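Local atomic coordinates of DNA replication initiator (Cdc21/Cdc54) (PDB entry 1LTL), a protein that probably serves as an ATP-dependent MCM helicase in DNA replication, the chain here being its N-terminal, zinc-binding part, which assembles as a dodecamer. Residues Asn90-Gly95 and Tyr240-Glu245; Leu177-Leu182 and Val203-Leu208. All blocks are in the same frame, centred on the assembly; numbering follows the deposited sequence.

Interaction 1 (Asn90-Gly95 and Tyr240-Glu245); sequences NIRFSG and YGNYTE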
# COMPACT_ATOMS: atom_id res chain seq x y z
N ASN A 90 37.84 22.53 21.03
CA ASN A 90 38.49 22.19 19.79
C ASN A 90 39.93 21.84 20.06
O ASN A 90 40.69 22.69 20.50
CB ASN A 90 38.46 23.36 18.83
CG ASN A 90 37.07 23.70 18.39
OD1 ASN A 90 36.81 24.83 18.00
ND2 ASN A 90 36.18 22.72 18.42
N ILE A 91 40.31 20.60 19.80
CA ILE A 91 41.70 20.23 20.00
C ILE A 91 42.45 20.60 18.72
O ILE A 91 42.11 20.13 17.65
CB ILE A 91 41.87 18.73 20.25
CG1 ILE A 91 41.24 18.32 21.57
CG2 ILE A 91 43.33 18.41 20.32
CD1 ILE A 91 39.74 18.30 21.58
N ARG A 92 43.46 21.45 18.82
CA ARG A 92 44.21 21.81 17.63
C ARG A 92 45.68 21.44 17.77
O ARG A 92 46.36 21.94 18.66
CB ARG A 92 44.10 23.30 17.36
CG ARG A 92 42.69 23.76 17.27
CD ARG A 92 42.58 25.19 16.83
NE ARG A 92 41.19 25.62 16.96
CZ ARG A 92 40.23 25.32 16.09
NH1 ARG A 92 40.52 24.60 15.02
NH2 ARG A 92 38.98 25.71 16.32
N PHE A 93 46.18 20.57 16.89
CA PHE A 93 47.58 20.16 16.96
C PHE A 93 48.55 21.07 16.26
O PHE A 93 48.29 21.54 15.16
CB PHE A 93 47.73 18.77 16.40
CG PHE A 93 46.82 17.81 17.02
CD1 PHE A 93 45.46 17.90 16.81
CD2 PHE A 93 47.30 16.84 17.88
CE1 PHE A 93 44.59 17.04 17.45
CE2 PHE A 93 46.44 15.97 18.53
CZ PHE A 93 45.08 16.07 18.32
N SER A 94 49.67 21.33 16.91
CA SER A 94 50.69 22.19 16.32
C SER A 94 51.97 21.42 15.99
O SER A 94 52.32 20.46 16.66
CB SER A 94 51.01 23.34 17.26
OG SER A 94 51.94 24.22 16.64
N GLY A 95 52.66 21.87 14.94
CA GLY A 95 53.88 21.21 14.53
C GLY A 95 53.63 19.79 14.04
O GLY A 95 53.90 18.81 14.74
N TYR A 240 40.10 21.02 5.41
CA TYR A 240 39.29 21.40 6.56
C TYR A 240 40.34 21.77 7.61
O TYR A 240 40.96 20.90 8.24
CB TYR A 240 38.44 20.23 7.04
CG TYR A 240 37.53 20.60 8.17
CD1 TYR A 240 36.64 21.66 8.04
CD2 TYR A 240 37.62 19.96 9.41
CE1 TYR A 240 35.89 22.11 9.11
CE2 TYR A 240 36.86 20.40 10.50
CZ TYR A 240 36.00 21.49 10.34
OH TYR A 240 35.26 22.01 11.40
N GLY A 241 40.54 23.07 7.77
CA GLY A 241 41.53 23.59 8.69
C GLY A 241 41.37 23.21 10.14
O GLY A 241 40.27 23.27 10.69
N ASN A 242 42.48 22.81 10.77
CA ASN A 242 42.49 22.46 12.17
C ASN A 242 43.34 23.45 12.92
O ASN A 242 42.95 23.97 13.95
CB ASN A 242 43.10 21.10 12.42
CG ASN A 242 43.28 20.82 13.91
OD1 ASN A 242 42.45 20.16 14.54
ND2 ASN A 242 44.36 21.34 14.48
N TYR A 243 44.53 23.70 12.41
CA TYR A 243 45.45 24.61 13.06
C TYR A 243 46.16 25.44 12.02
O TYR A 243 46.47 24.96 10.93
CB TYR A 243 46.46 23.79 13.90
CG TYR A 243 47.56 24.61 14.55
CD1 TYR A 243 47.26 25.62 15.47
CD2 TYR A 243 48.89 24.43 14.19
CE1 TYR A 243 48.25 26.43 16.00
CE2 TYR A 243 49.90 25.24 14.71
CZ TYR A 243 49.57 26.25 15.62
OH TYR A 243 50.54 27.11 16.10
N THR A 244 46.39 26.71 12.34
CA THR A 244 47.07 27.61 11.44
C THR A 244 48.29 28.19 12.10
O THR A 244 48.32 28.41 13.32
CB THR A 244 46.16 28.74 10.98
OG1 THR A 244 45.44 28.33 9.82
CG2 THR A 244 46.96 29.99 10.66
N GLU A 245 49.31 28.46 11.29
CA GLU A 245 50.57 29.00 11.76
C GLU A 245 51.22 29.82 10.65
O GLU A 245 51.09 29.50 9.47
CB GLU A 245 51.49 27.85 12.15
CG GLU A 245 52.84 28.26 12.69
CD GLU A 245 53.81 27.08 12.80
OE1 GLU A 245 53.45 26.05 13.42
OE2 GLU A 245 54.96 27.20 12.28

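Interaction 2 (Leu177-Leu182 and Val203-Leu208); sequences LDTQTL and VLEDDL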
# COMPACT_ATOMS: atom_id res chain seq x y z
N LEU A 177 27.05 27.62 13.70
CA LEU A 177 28.46 27.77 13.96
C LEU A 177 29.12 28.52 12.82
O LEU A 177 28.80 28.29 11.66
CB LEU A 177 29.03 26.37 14.12
CG LEU A 177 30.51 26.12 13.98
CD1 LEU A 177 30.95 25.25 15.15
CD2 LEU A 177 30.79 25.46 12.64
N ASP A 178 30.02 29.45 13.11
CA ASP A 178 30.61 30.22 12.01
C ASP A 178 31.61 29.45 11.17
O ASP A 178 32.47 28.73 11.68
CB ASP A 178 31.23 31.50 12.55
CG ASP A 178 30.19 32.44 13.14
OD1 ASP A 178 29.24 32.83 12.41
OD2 ASP A 178 30.34 32.77 14.35
N THR A 179 31.50 29.62 9.86
CA THR A 179 32.35 28.93 8.90
C THR A 179 32.90 29.93 7.88
O THR A 179 32.29 30.95 7.61
CB THR A 179 31.54 27.83 8.17
OG1 THR A 179 32.41 26.75 7.80
CG2 THR A 179 30.86 28.39 6.92
N GLN A 180 34.06 29.63 7.31
CA GLN A 180 34.62 30.55 6.34
C GLN A 180 35.49 29.86 5.33
O GLN A 180 36.16 28.87 5.64
CB GLN A 180 35.42 31.63 7.03
CG GLN A 180 36.13 32.53 6.07
CD GLN A 180 36.84 33.62 6.80
OE1 GLN A 180 37.16 33.47 7.98
NE2 GLN A 180 37.09 34.73 6.12
N THR A 181 35.50 30.40 4.12
CA THR A 181 36.25 29.81 3.03
C THR A 181 37.35 30.68 2.48
O THR A 181 37.19 31.89 2.34
CB THR A 181 35.31 29.47 1.89
OG1 THR A 181 34.66 28.24 2.18
CG2 THR A 181 36.04 29.35 0.59
N LEU A 182 38.49 30.09 2.15
CA LEU A 182 39.54 30.88 1.53
C LEU A 182 40.36 30.01 0.63
O LEU A 182 40.36 28.79 0.78
CB LEU A 182 40.42 31.55 2.58
CG LEU A 182 41.58 30.81 3.23
CD1 LEU A 182 42.09 31.68 4.37
CD2 LEU A 182 41.15 29.48 3.77
N VAL A 203 38.79 25.53 4.54
CA VAL A 203 37.60 25.85 5.28
C VAL A 203 37.96 26.09 6.71
O VAL A 203 38.50 25.22 7.39
CB VAL A 203 36.61 24.71 5.22
CG1 VAL A 203 35.52 24.92 6.23
CG2 VAL A 203 36.03 24.61 3.83
N LEU A 204 37.64 27.28 7.18
CA LEU A 204 37.94 27.63 8.56
C LEU A 204 36.64 27.76 9.33
O LEU A 204 35.71 28.43 8.89
CB LEU A 204 38.70 28.95 8.60
CG LEU A 204 40.09 29.02 7.98
CD1 LEU A 204 40.62 30.43 8.17
CD2 LEU A 204 41.03 28.01 8.63
N GLU A 205 36.58 27.12 10.50
CA GLU A 205 35.37 27.23 11.29
C GLU A 205 35.62 27.59 12.75
O GLU A 205 36.75 27.55 13.23
CB GLU A 205 34.58 25.94 11.21
CG GLU A 205 34.26 25.53 9.79
CD GLU A 205 33.31 24.37 9.76
OE1 GLU A 205 33.41 23.52 10.69
OE2 GLU A 205 32.47 24.32 8.82
N ASP A 206 34.55 27.92 13.46
CA ASP A 206 34.60 28.33 14.85
C ASP A 206 35.58 29.47 15.11
O ASP A 206 35.54 30.47 14.41
CB ASP A 206 34.91 27.16 15.77
CG ASP A 206 34.10 27.22 17.06
OD1 ASP A 206 33.42 28.25 17.28
OD2 ASP A 206 34.14 26.24 17.85
N ASP A 207 36.44 29.34 16.11
CA ASP A 207 37.37 30.42 16.45
C ASP A 207 38.45 30.71 15.43
O ASP A 207 39.15 31.72 15.55
CB ASP A 207 38.02 30.18 17.79
CG ASP A 207 38.64 28.83 17.89
OD1 ASP A 207 37.91 27.84 17.68
OD2 ASP A 207 39.86 28.76 18.16
N LEU A 208 38.60 29.83 14.44
CA LEU A 208 39.59 30.04 13.41
C LEU A 208 39.03 30.97 12.37
O LEU A 208 39.72 31.35 11.43
CB LEU A 208 39.93 28.74 12.73
CG LEU A 208 41.16 28.03 13.26
CD1 LEU A 208 41.06 27.79 14.76
CD2 LEU A 208 41.26 26.72 12.49

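Interaction 1 (Asn90-Gly95 and Tyr240-Glu245)
Arg-92 and Asn-242 meet at the junction of the MCM N-terminal domain with the beta barrel, where strand 90-94 passes over a classic beta bulge at the end of strand 234-243. The two strand axes approach to 5.7 Å at an angle of 76°, so the strands cross rather than pair, and side chain meets backbone from both sides. The bulge sets Asn-242 and Tyr-243 on the same residue of the neighbouring strand 217-229.

The carbonyl of Asn-242 is the acceptor of the one clear hydrogen bond: Arg-92 NH1 reaches Asn-242 O at 2.7 Å, coming to the oxygen from one side, with a C=O...N angle of 136°. The oxygen sits at the edge of the guanidinium, near its plane. The arginine chain is extended from CG to NE, which carries the charged group across to the bulge. Its remaining nitrogens are also engaged, NE with Ser-43 and NH2 with Asp-207.

Beside it, the carboxamide of Asn-242 is laid against the backbone of Ile-91 to Phe-93, Asn-242 CG lying 4.0 Å from Arg-92 CA. Tyr-243 extends the contact toward Ser-94, the C-terminal end of strand 90-94. A chi1 of 175° sends the Tyr-243 ring along that strand, with Tyr-243 CD2 3.1 Å from Phe-93 O, and Tyr-243 CE2 lies 3.4 Å from Ser-94 CB.

Ile-91 and Phe-93 direct their CB atoms away from segment 240-245 and pack on helix 66-77, whose Ile-70 is touched by Asn-242 as well. The arrangement is a seam between the MCM N-terminal domain and the OB-fold barrel.

Interaction 2 (Leu177-Leu182 and Val203-Leu208)
Thr-179 OG1 donates to Glu-205 OE2 at 2.6 Å, meeting the oxygen on its anti side and 17° out of the carboxylate plane. The two side chains lie side by side and point the same way, as cross-strand partners on one face of the sheet; Thr-179 and Glu-205 form a non-hydrogen-bonded antiparallel pair. Glu-205 has further partners: Tyr-240 at OE1 and Arg-129, in a salt bridge, at OE2, which would be expected to favour a charged carboxylate.

Backbone bonds flank this pair. Asp-206 N gives to Asp-178 O at 2.9 Å, while Gln-180 and Leu-204 bond in both directions, Leu-204 N to Gln-180 O being the straighter link (2.7 Å, 168°). Together they join strands 175-185 and 199-205 as antiparallel neighbours in the OB-fold barrel. At Asp-206 a positive phi of 53° leads the chain into the 3-10 segment 207-208; its carboxylate is paired with Arg-42.

Thr-179, Thr-181, Val-203 and Glu-205 share one face of the sheet. On the other, Leu-182 CD1 touches Leu-204 CD1 at 4.3 Å, and Gln-180 is extended: OE1 takes the backbone N of Asp-210 and NE2 gives to the backbone O of Asp-124. At the far end Leu-177 crosses the two acidic side chains, placing CD2 3.8 Å from Glu-205 OE1 and CD1 4.2 Å from Asp-206 CG. Asp-178 OD1 is hydrogen-bonded to Ser-107 OG of the second subunit.

The centres of interactions 1 and 2 lie about 12 Å apart, and along the chain interaction 2 is nested within the loop that interaction 1 closes. Both use the barrel sheet: strand 234-243 runs parallel to strand 199-205, which in turn pairs with strand 175-185. Within the barrel, Tyr-240 of interaction 1 probably hydrogen-bonds Glu-205 of interaction 2. The link between domains rests on Arg-92, which bonds both Asn-242 O and the carboxylate of Asp-207. Strand 90-94 therefore meets the barrel at its bulged strand end and at the turn after strand 199-205, tying the MCM N-terminal domain and the OB fold together at two neighbouring points.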